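Local coordinates for protein intracellular exo-alpha-(1->5)-L-arabinofuranosidase (Bifidobacterium longum, PDB 2Y2W) that hydrolyses terminal alpha-L-arabinofuranosyl bonds in arabinans and arabinoxylan, a step in the complete breakdown of the plant cell wall, at residues P60-G65 with D206-C211; E249-G254 with A335-E340; F431-E436 with Q516-D521. All coordinates share one frame; numbering follows the deposited sequence.

Interaction 1 of 3, residues P60-G65 with D206-C211; sequences PPRLFG and DIKMWC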
# COMPACT_ATOMS: atom_id res chain seq x y z
N PRO D 60 22.22 -27.07 -15.59
CA PRO D 60 21.06 -26.32 -16.08
C PRO D 60 21.47 -25.32 -17.16
O PRO D 60 22.47 -24.63 -17.00
CB PRO D 60 20.55 -25.60 -14.83
CG PRO D 60 21.74 -25.47 -13.95
CD PRO D 60 22.61 -26.66 -14.23
N PRO D 61 20.71 -25.25 -18.26
CA PRO D 61 20.96 -24.27 -19.31
C PRO D 61 20.78 -22.81 -18.87
O PRO D 61 21.34 -21.91 -19.50
CB PRO D 61 19.93 -24.62 -20.38
CG PRO D 61 19.66 -26.06 -20.18
CD PRO D 61 19.72 -26.27 -18.70
N ARG D 62 20.03 -22.59 -17.79
CA ARG D 62 19.76 -21.24 -17.28
C ARG D 62 20.94 -20.64 -16.52
O ARG D 62 20.95 -19.44 -16.23
CB ARG D 62 18.52 -21.23 -16.38
CG ARG D 62 17.20 -21.27 -17.13
CD ARG D 62 16.11 -20.65 -16.29
NE ARG D 62 14.79 -20.84 -16.88
CZ ARG D 62 13.83 -21.60 -16.35
NH1 ARG D 62 14.04 -22.26 -15.21
NH2 ARG D 62 12.67 -21.71 -16.97
N LEU D 63 21.93 -21.47 -16.22
CA LEU D 63 23.15 -21.01 -15.57
C LEU D 63 23.94 -20.05 -16.46
O LEU D 63 24.74 -19.25 -15.96
CB LEU D 63 24.03 -22.21 -15.18
CG LEU D 63 24.95 -22.04 -13.97
CD1 LEU D 63 24.15 -21.98 -12.68
CD2 LEU D 63 25.96 -23.18 -13.91
N PHE D 64 23.71 -20.13 -17.76
CA PHE D 64 24.38 -19.25 -18.72
C PHE D 64 23.47 -18.13 -19.21
O PHE D 64 23.47 -17.77 -20.39
CB PHE D 64 24.95 -20.07 -19.89
CG PHE D 64 25.81 -21.23 -19.44
CD1 PHE D 64 27.04 -21.01 -18.84
CD2 PHE D 64 25.37 -22.54 -19.61
CE1 PHE D 64 27.83 -22.07 -18.42
CE2 PHE D 64 26.15 -23.61 -19.20
CZ PHE D 64 27.38 -23.37 -18.60
N GLY D 65 22.69 -17.58 -18.29
CA GLY D 65 21.82 -16.45 -18.60
C GLY D 65 22.50 -15.11 -18.40
O GLY D 65 23.55 -15.03 -17.76
N ASP D 206 4.56 -16.62 -23.60
CA ASP D 206 5.00 -17.77 -22.81
C ASP D 206 6.23 -17.47 -21.95
O ASP D 206 7.27 -18.12 -22.06
CB ASP D 206 5.25 -19.00 -23.70
CG ASP D 206 3.99 -19.51 -24.37
OD1 ASP D 206 2.87 -19.21 -23.89
OD2 ASP D 206 4.12 -20.22 -25.39
N ILE D 207 6.09 -16.45 -21.09
CA ILE D 207 7.13 -16.12 -20.13
C ILE D 207 6.89 -16.92 -18.84
O ILE D 207 5.90 -16.71 -18.14
CB ILE D 207 7.22 -14.60 -19.88
CG1 ILE D 207 7.56 -13.89 -21.20
CG2 ILE D 207 8.24 -14.28 -18.80
CD1 ILE D 207 7.52 -12.37 -21.14
N LYS D 208 7.80 -17.86 -18.57
CA LYS D 208 7.73 -18.75 -17.42
C LYS D 208 8.31 -18.14 -16.14
O LYS D 208 7.66 -18.16 -15.09
CB LYS D 208 8.48 -20.05 -17.71
CG LYS D 208 7.63 -21.23 -18.12
CD LYS D 208 8.50 -22.46 -18.36
CE LYS D 208 7.68 -23.73 -18.45
NZ LYS D 208 8.56 -24.93 -18.57
N MET D 209 9.53 -17.63 -16.25
CA MET D 209 10.28 -17.16 -15.10
C MET D 209 10.08 -15.66 -14.85
O MET D 209 10.35 -14.84 -15.73
CB MET D 209 11.76 -17.50 -15.26
CG MET D 209 12.56 -17.55 -13.98
SD MET D 209 14.18 -18.28 -14.25
CE MET D 209 14.97 -17.97 -12.67
N TRP D 210 9.62 -15.33 -13.65
CA TRP D 210 9.31 -13.96 -13.26
C TRP D 210 10.02 -13.57 -11.98
O TRP D 210 10.06 -14.34 -11.02
CB TRP D 210 7.80 -13.78 -13.07
CG TRP D 210 6.97 -13.92 -14.31
CD1 TRP D 210 6.73 -15.07 -15.00
CD2 TRP D 210 6.25 -12.89 -14.98
NE1 TRP D 210 5.92 -14.82 -16.08
CE2 TRP D 210 5.60 -13.49 -16.09
CE3 TRP D 210 6.08 -11.52 -14.76
CZ2 TRP D 210 4.81 -12.76 -16.97
CZ3 TRP D 210 5.29 -10.80 -15.64
CH2 TRP D 210 4.66 -11.42 -16.73
N CYS D 211 10.57 -12.36 -11.96
CA CYS D 211 11.17 -11.80 -10.75
C CYS D 211 10.21 -10.82 -10.07
O CYS D 211 9.86 -9.79 -10.64
CB CYS D 211 12.50 -11.11 -11.06
SG CYS D 211 13.73 -12.22 -11.75
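Arg62 and Met209 face each other with their CA atoms 10.5 Å apart, the first on a helix-like turn of 60-65, the second where strand 209-212 begins, so two long side chains do the bridging. Arg62 sets CG anti to its carbonyl carbon (chi1 -77°); its CB points toward 206-211, and the chain, extended from CG to NE, lays the guanidinium beside Met209. Met209 is extended too and slides past it in the opposite direction. Its sulfur lies over one face of the guanidinium, 3.6 Å above the plane of that group and offset toward the rim. Met209 SD stands 3.7 Å from Arg62 CD and equally far from NE, so the contact covers the end of the aliphatic chain as well as the flat group. At the edge of the guanidinium, near its plane, Lys208 CD comes within 4.5 Å of Arg62 NH2. Segment 60-65 leads into strand 65-67, the first of the eight-stranded parallel barrel, and 209-212 is the fourth; the contact thus spans the end of the barrel where strands begin, away from the catalytic end. Ser404 of strand 402-408, the eighth, touches the side chains of both Arg62 and Met209. Arg62 NH2 makes salt bridges to Glu162 and Glu249, which pin that end of the group. Lys208 NZ lies 5.5 Å from Arg62 NH2, a proximity these carboxylates probably make tolerable. A leucine in place of Arg62 would probably leave Glu162 and Glu249 without their shared positive mate and uncover the sulfur of Met209.

Interaction 2 of 3, residues E249-G254 with A335-E340; sequences ELVACG and ALSFDE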
# COMPACT_ATOMS: atom_id res chain seq x y z
N GLU D 249 7.26 -19.92 -12.87
CA GLU D 249 8.38 -20.13 -11.96
C GLU D 249 8.81 -18.78 -11.40
O GLU D 249 9.34 -17.93 -12.12
CB GLU D 249 9.53 -20.84 -12.69
CG GLU D 249 9.12 -22.17 -13.32
CD GLU D 249 10.24 -22.86 -14.09
OE1 GLU D 249 11.04 -22.16 -14.74
OE2 GLU D 249 10.30 -24.11 -14.04
N LEU D 250 8.57 -18.58 -10.11
CA LEU D 250 8.64 -17.25 -9.50
C LEU D 250 9.84 -17.04 -8.58
O LEU D 250 10.17 -17.89 -7.74
CB LEU D 250 7.34 -16.95 -8.75
CG LEU D 250 6.06 -17.08 -9.59
CD1 LEU D 250 4.83 -17.05 -8.71
CD2 LEU D 250 5.99 -16.01 -10.67
N VAL D 251 10.49 -15.88 -8.75
CA VAL D 251 11.71 -15.54 -8.02
C VAL D 251 11.45 -14.45 -6.98
O VAL D 251 10.95 -13.37 -7.31
CB VAL D 251 12.83 -15.05 -8.98
CG1 VAL D 251 14.17 -14.94 -8.25
CG2 VAL D 251 12.97 -15.98 -10.19
N ALA D 252 11.80 -14.74 -5.73
CA ALA D 252 11.75 -13.76 -4.65
C ALA D 252 13.10 -13.09 -4.50
O ALA D 252 14.14 -13.73 -4.70
CB ALA D 252 11.34 -14.41 -3.35
N CYS D 253 13.09 -11.80 -4.15
CA CYS D 253 14.31 -11.05 -3.87
C CYS D 253 15.00 -11.62 -2.64
O CYS D 253 14.36 -11.84 -1.60
CB CYS D 253 14.01 -9.57 -3.63
SG CYS D 253 13.26 -8.68 -5.01
N GLY D 254 16.29 -11.89 -2.76
CA GLY D 254 17.11 -12.29 -1.63
C GLY D 254 17.93 -11.10 -1.19
O GLY D 254 17.42 -9.98 -1.12
N ALA D 335 15.15 -23.49 -5.36
CA ALA D 335 16.43 -23.36 -6.04
C ALA D 335 16.98 -21.94 -5.92
O ALA D 335 16.24 -20.99 -5.66
CB ALA D 335 16.30 -23.76 -7.51
N LEU D 336 18.29 -21.80 -6.11
CA LEU D 336 18.95 -20.51 -6.05
C LEU D 336 19.07 -19.90 -7.44
O LEU D 336 19.33 -20.61 -8.42
CB LEU D 336 20.34 -20.64 -5.42
CG LEU D 336 20.50 -20.43 -3.91
CD1 LEU D 336 19.59 -21.32 -3.08
CD2 LEU D 336 21.96 -20.63 -3.52
N SER D 337 18.88 -18.58 -7.51
CA SER D 337 18.99 -17.84 -8.76
C SER D 337 19.98 -16.69 -8.63
O SER D 337 19.63 -15.61 -8.13
CB SER D 337 17.61 -17.33 -9.20
OG SER D 337 17.68 -16.66 -10.45
N PHE D 338 21.21 -16.92 -9.06
CA PHE D 338 22.24 -15.88 -9.07
C PHE D 338 22.02 -14.89 -10.21
O PHE D 338 22.84 -14.77 -11.12
CB PHE D 338 23.64 -16.52 -9.17
CG PHE D 338 24.39 -16.52 -7.87
CD1 PHE D 338 24.20 -17.53 -6.94
CD2 PHE D 338 25.29 -15.50 -7.57
CE1 PHE D 338 24.90 -17.53 -5.74
CE2 PHE D 338 25.99 -15.49 -6.38
CZ PHE D 338 25.80 -16.51 -5.46
N ASP D 339 20.90 -14.17 -10.14
CA ASP D 339 20.43 -13.35 -11.26
C ASP D 339 21.16 -12.01 -11.44
O ASP D 339 20.90 -11.28 -12.39
CB ASP D 339 18.91 -13.16 -11.22
CG ASP D 339 18.39 -12.64 -9.88
OD1 ASP D 339 19.21 -12.28 -9.01
OD2 ASP D 339 17.16 -12.59 -9.72
N GLU D 340 22.08 -11.70 -10.52
CA GLU D 340 23.02 -10.60 -10.71
C GLU D 340 24.39 -10.96 -10.16
O GLU D 340 24.60 -10.95 -8.95
CB GLU D 340 22.49 -9.30 -10.08
CG GLU D 340 21.50 -8.54 -10.96
CD GLU D 340 21.16 -7.16 -10.43
OE1 GLU D 340 22.06 -6.47 -9.90
OE2 GLU D 340 19.98 -6.75 -10.56
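Val251 N, probably hydrogen-bonded to Trp210 O at 2.8 Å, ties strand 249-252 to its neighbour and fixes the point from which the Val251 side chain reaches across to Ser337 and Asp339. The reach is made by one branch: CG1, anti to the backbone N (chi1 -170°), lies 4.3 Å from Ser337 CB and 4.1 Å from Asp339 OD2. These are van der Waals contacts, a methyl touching a methylene and, at about 70° from it, a carboxylate oxygen. The strands involved are the fifth and seventh of the (β/α)8 barrel, separated in the sheet by 280-287, so the contact crosses the barrel interior. Glu340, the probable nucleophile, follows directly; with Glu215 as probable acid/base after the fourth strand, this is the arrangement of the 4/7 glycosidases. The Glu340 carboxylate is held by a salt bridge to Arg109 and a hydrogen bond with the Tyr286 hydroxyl. Phe338 is the centre of an inverse gamma turn, closed by a weak Asp339 N to Ser337 O bond of 2.8 Å. Asp339 OD2 also has a long, weak ion pair with Arg109.

Interaction 3 of 3, residues F431-E436 with Q516-D521; sequences FYPFAE and QLLHED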
# COMPACT_ATOMS: atom_id res chain seq x y z
N PHE D 431 34.36 -12.00 -21.91
CA PHE D 431 33.58 -12.70 -22.94
C PHE D 431 34.00 -14.16 -23.09
O PHE D 431 33.16 -15.06 -23.17
CB PHE D 431 33.72 -11.97 -24.28
CG PHE D 431 32.84 -12.51 -25.37
CD1 PHE D 431 33.24 -13.61 -26.13
CD2 PHE D 431 31.63 -11.89 -25.66
CE1 PHE D 431 32.43 -14.10 -27.15
CE2 PHE D 431 30.81 -12.38 -26.68
CZ PHE D 431 31.21 -13.48 -27.42
N TYR D 432 35.31 -14.38 -23.13
CA TYR D 432 35.89 -15.68 -23.51
C TYR D 432 35.71 -16.82 -22.49
O TYR D 432 35.48 -17.96 -22.91
CB TYR D 432 37.36 -15.51 -23.90
CG TYR D 432 37.58 -14.51 -25.02
CD1 TYR D 432 37.38 -14.87 -26.36
CD2 TYR D 432 37.99 -13.20 -24.75
CE1 TYR D 432 37.58 -13.96 -27.39
CE2 TYR D 432 38.19 -12.28 -25.78
CZ TYR D 432 37.98 -12.66 -27.10
OH TYR D 432 38.18 -11.76 -28.12
N PRO D 433 35.81 -16.54 -21.18
CA PRO D 433 35.53 -17.61 -20.22
C PRO D 433 34.06 -18.01 -20.17
O PRO D 433 33.75 -19.17 -19.89
CB PRO D 433 35.95 -17.01 -18.87
CG PRO D 433 36.84 -15.89 -19.21
CD PRO D 433 36.32 -15.34 -20.49
N PHE D 434 33.17 -17.06 -20.45
CA PHE D 434 31.73 -17.32 -20.46
C PHE D 434 31.33 -18.16 -21.67
O PHE D 434 30.64 -19.17 -21.52
CB PHE D 434 30.93 -16.01 -20.42
CG PHE D 434 29.47 -16.19 -20.12
CD1 PHE D 434 28.56 -16.43 -21.15
CD2 PHE D 434 29.01 -16.14 -18.81
CE1 PHE D 434 27.20 -16.61 -20.87
CE2 PHE D 434 27.66 -16.32 -18.52
CZ PHE D 434 26.75 -16.55 -19.56
N ALA D 435 31.76 -17.74 -22.85
CA ALA D 435 31.47 -18.45 -24.10
C ALA D 435 31.85 -19.93 -24.04
O ALA D 435 31.03 -20.80 -24.35
CB ALA D 435 32.17 -17.77 -25.27
N GLU D 436 33.08 -20.22 -23.61
CA GLU D 436 33.56 -21.59 -23.48
C GLU D 436 32.70 -22.45 -22.55
O GLU D 436 32.37 -23.59 -22.88
CB GLU D 436 35.02 -21.62 -23.02
CG GLU D 436 36.01 -21.81 -24.16
CD GLU D 436 35.96 -23.20 -24.77
OE1 GLU D 436 35.72 -24.19 -24.03
OE2 GLU D 436 36.16 -23.32 -26.00
N GLN D 516 42.72 -23.93 -24.31
CA GLN D 516 42.91 -22.48 -24.31
C GLN D 516 43.55 -21.96 -23.02
O GLN D 516 43.43 -22.58 -21.96
CB GLN D 516 41.58 -21.75 -24.56
CG GLN D 516 41.08 -21.83 -26.00
CD GLN D 516 39.88 -20.93 -26.25
OE1 GLN D 516 38.99 -20.80 -25.40
NE2 GLN D 516 39.85 -20.30 -27.42
N LEU D 517 44.21 -20.82 -23.14
CA LEU D 517 44.85 -20.15 -22.02
C LEU D 517 44.52 -18.66 -22.05
O LEU D 517 44.79 -17.97 -23.04
CB LEU D 517 46.37 -20.36 -22.06
CG LEU D 517 47.31 -19.43 -21.28
CD1 LEU D 517 47.38 -19.79 -19.81
CD2 LEU D 517 48.70 -19.44 -21.90
N LEU D 518 43.91 -18.17 -20.97
CA LEU D 518 43.73 -16.73 -20.79
C LEU D 518 44.71 -16.21 -19.74
O LEU D 518 44.48 -16.34 -18.54
CB LEU D 518 42.29 -16.38 -20.41
CG LEU D 518 41.44 -15.69 -21.48
CD1 LEU D 518 40.04 -15.45 -20.95
CD2 LEU D 518 42.06 -14.38 -21.95
N HIS D 519 45.80 -15.62 -20.22
CA HIS D 519 46.81 -15.03 -19.36
C HIS D 519 47.59 -13.94 -20.07
O HIS D 519 47.93 -14.07 -21.24
CB HIS D 519 47.78 -16.09 -18.84
CG HIS D 519 49.02 -15.52 -18.22
ND1 HIS D 519 49.03 -14.97 -16.96
CD2 HIS D 519 50.28 -15.39 -18.70
CE1 HIS D 519 50.25 -14.53 -16.69
NE2 HIS D 519 51.03 -14.78 -17.73
N GLU D 520 47.85 -12.86 -19.34
CA GLU D 520 48.76 -11.82 -19.80
C GLU D 520 49.76 -11.50 -18.69
O GLU D 520 49.40 -11.50 -17.51
CB GLU D 520 48.00 -10.55 -20.21
CG GLU D 520 46.99 -10.74 -21.35
CD GLU D 520 47.63 -11.17 -22.66
OE1 GLU D 520 48.63 -10.55 -23.08
OE2 GLU D 520 47.11 -12.12 -23.28
N ASP D 521 51.01 -11.26 -19.07
CA ASP D 521 52.07 -10.93 -18.11
C ASP D 521 51.71 -9.70 -17.29
O ASP D 521 51.97 -9.64 -16.09
CB ASP D 521 53.41 -10.74 -18.81
CG ASP D 521 54.07 -12.06 -19.18
OD1 ASP D 521 53.98 -13.02 -18.38
OD2 ASP D 521 54.69 -12.13 -20.26
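Leu518 reaches from strand 512-518 to Tyr432 and Pro433 on helix 431-440, and its contacts grow closer along the side chain. CB points toward the helix but stays 5.6 Å from the CG of Pro433. The next atom, CG of Leu518, comes to 4.7 Å from Tyr432 CB. The touching falls to CD1, which lies 3.7 Å from both CG and CD of Pro433 and 4.0 Å from Tyr432 CB. Chi1 of Leu518 is -108°, away from a staggered value, and it carries CD1 to the proline ring, which the leucine meets at about a right angle. Tyr432 contributes its methylene here; its ring leads away, to Thr536 and Pro537. One turn further along the helix, Glu436 meets Gln516, whose extended chain brings OE1 to 3.4 Å from Glu436 CG. This is packing against a methylene rather than a polar bond, and the carboxylate and amide planes stand 62° apart. Glu436 OE2 also lies close to Glu563 OE2, so one of these two carboxylates may hold a proton more readily than usual. The helix and strand axes approach to 10.2 Å and run at 147°, roughly antiparallel. On the strand side, 512-518 pairs with 558-564 in the sheet of the C-terminal β-domain, and Trp559 of that partner touches both Leu518 and Glu436. On the barrel side, Phe431 and Phe434 pack on Leu103 of helix 94-103, and Phe434 also on Met392 of helix 382-397, which places helix 431-440 between barrel and β-sheet.

How the interactions relate
Interactions 1, 2 and 3 follow one another along the chain without overlap. The first two lie close, centres about 10 Å apart, in the same parallel barrel, where strands 209-212 and 249-252 are neighbours. They touch directly: Met209 CE packs 3.7 Å from Ser337 OG, so its methyl extends the interior packing from the barrel end where strands begin toward the side that carries the probable nucleophile. Interaction 3 lies about 25 Å from interaction 1 and 28 Å from interaction 2, centre to centre, where the barrel meets the C-terminal β-domain. Phe434 CZ lies 3.6 Å from Phe64 O, so the helix between barrel and β-sheet also meets the loop before the first barrel strand.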